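Local coordinates for DNA polymerase III, gamma subunit-related protein (Thermotoga maritima, PDB 2GNO) that is related to the gamma subunit of DNA polymerase III and probably binds DNA, at residues I62-D65 and D66-I70. Numbering follows the deposited sequence.
Sequences IGID and DIRTI
The side chains of Ile-62 and Asp-66 cross at about a right angle, CG2 of Ile-62 lying 3.7 Å from OD2 of Asp-66 and also against its CB, and the same methyl looks toward CD1 of Ile-67. Ile-62 also packs on Val-88 of strand 84-88 and on Pro-57. Gly-63, the N-cap residue, gives its backbone N to OD2 of Asp-66 (3.2 Å); the bond is bent, 135° at the hydrogen, and meets the anti side of the carboxylate 30° out of its plane. Asp-66 can reach back because its CG stands beside its own backbone N (chi1 -64°). The carbonyl O of Gly-63 starts the helical ladder, taking the N of Ile-67 at 3.3 Å. Ile-64, its CG1 anti to the backbone N, runs under one face of the Arg-68 guanidinium, CD1 lying 3.7 Å from NH2, while its O accepts the N of Arg-68 at 2.9 Å. Asp-65 O is gripped twice by Thr-69, by N at 3.1 Å and by OG1 at 3.2 Å, from opposite faces of the carbonyl plane. OD1 of Asp-65 lies 4.5 Å from NH1 of Arg-68, too far for a salt bridge. Together this is the first turn of helix 64-74 with the N3 half of a capping box, in which the acidic side chain at N3 bonds back to the N-cap NH, in the beta-alpha-beta unit between strands 52-55 and 84-88 of a P-loop NTPase-like domain.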
loop_
_atom_site.group_PDB
_atom_site.type_symbol
_atom_site.label_atom_id
_atom_site.label_comp_id
_atom_site.label_asym_id
_atom_site.label_seq_id
_atom_site.Cartn_x
_atom_site.Cartn_y
_atom_site.Cartn_z
ATOM N N ILE A 62 0.354 -12.827 9.203
ATOM C CA ILE A 62 1.779 -13.170 9.306
ATOM C C ILE A 62 1.781 -14.249 10.395
ATOM O O ILE A 62 1.579 -13.940 11.564
ATOM C CB ILE A 62 2.657 -11.981 9.703
ATOM C CG1 ILE A 62 2.631 -10.929 8.594
ATOM C CG2 ILE A 62 4.120 -12.449 9.927
ATOM C CD1 ILE A 62 3.404 -9.616 8.957
ATOM N N GLY A 63 2.008 -15.504 10.007
ATOM C CA GLY A 63 1.986 -16.612 10.935
ATOM C C GLY A 63 3.281 -16.989 11.620
ATOM O O GLY A 63 4.348 -16.448 11.321
ATOM N N ILE A 64 3.165 -17.948 12.542
ATOM C CA ILE A 64 4.308 -18.455 13.304
ATOM C C ILE A 64 5.380 -19.062 12.383
ATOM O O ILE A 64 6.553 -19.040 12.739
ATOM C CB ILE A 64 3.883 -19.441 14.459
ATOM C CG1 ILE A 64 5.084 -19.799 15.359
ATOM C CG2 ILE A 64 3.211 -20.709 13.924
ATOM C CD1 ILE A 64 4.708 -20.569 16.614
ATOM N N ASP A 65 4.978 -19.559 11.210
ATOM C CA ASP A 65 5.897 -20.119 10.240
ATOM C C ASP A 65 6.804 -18.985 9.724
ATOM O O ASP A 65 8.006 -19.201 9.551
ATOM C CB ASP A 65 5.133 -20.768 9.084
ATOM C CG ASP A 65 5.996 -21.717 8.239
ATOM O OD1 ASP A 65 7.150 -22.033 8.611
ATOM O OD2 ASP A 65 5.488 -22.186 7.202
ATOM N N ASP A 66 6.230 -17.799 9.456
ATOM C CA ASP A 66 7.023 -16.633 9.023
ATOM C C ASP A 66 7.994 -16.246 10.121
ATOM O O ASP A 66 9.108 -15.847 9.826
ATOM C CB ASP A 66 6.161 -15.416 8.659
ATOM C CG ASP A 66 5.270 -15.657 7.460
ATOM O OD1 ASP A 66 5.753 -16.192 6.440
ATOM O OD2 ASP A 66 4.083 -15.285 7.537
ATOM N N ILE A 67 7.600 -16.384 11.386
ATOM C CA ILE A 67 8.491 -16.056 12.503
ATOM C C ILE A 67 9.634 -17.084 12.591
ATOM O O ILE A 67 10.757 -16.727 12.921
ATOM C CB ILE A 67 7.735 -15.908 13.832
ATOM C CG1 ILE A 67 6.620 -14.839 13.707
ATOM C CG2 ILE A 67 8.684 -15.554 14.983
ATOM C CD1 ILE A 67 7.025 -13.480 13.183
ATOM N N ARG A 68 9.361 -18.344 12.291
ATOM C CA ARG A 68 10.433 -19.337 12.298
ATOM C C ARG A 68 11.459 -18.971 11.234
ATOM O O ARG A 68 12.640 -19.036 11.509
ATOM C CB ARG A 68 9.923 -20.750 12.088
ATOM C CG ARG A 68 9.117 -21.263 13.243
ATOM C CD ARG A 68 8.808 -22.721 13.076
ATOM N NE ARG A 68 7.848 -23.165 14.088
ATOM C CZ ARG A 68 6.525 -23.308 13.928
ATOM N NH1 ARG A 68 5.905 -23.080 12.756
ATOM N NH2 ARG A 68 5.801 -23.724 14.966
ATOM N N THR A 69 10.989 -18.554 10.054
ATOM C CA THR A 69 11.862 -18.137 8.959
ATOM C C THR A 69 12.793 -17.040 9.401
ATOM O O THR A 69 13.986 -17.125 9.168
ATOM C CB THR A 69 11.085 -17.657 7.731
ATOM O OG1 THR A 69 10.200 -18.704 7.309
ATOM C CG2 THR A 69 12.056 -17.337 6.570
ATOM N N ILE A 70 12.233 -16.032 10.058
ATOM C CA ILE A 70 12.988 -14.906 10.567
ATOM C C ILE A 70 14.044 -15.370 11.588
ATOM O O ILE A 70 15.207 -14.942 11.520
ATOM C CB ILE A 70 12.056 -13.881 11.259
ATOM C CG1 ILE A 70 11.071 -13.226 10.255
ATOM C CG2 ILE A 70 12.893 -12.785 11.928
ATOM C CD1 ILE A 70 9.924 -12.432 10.890
#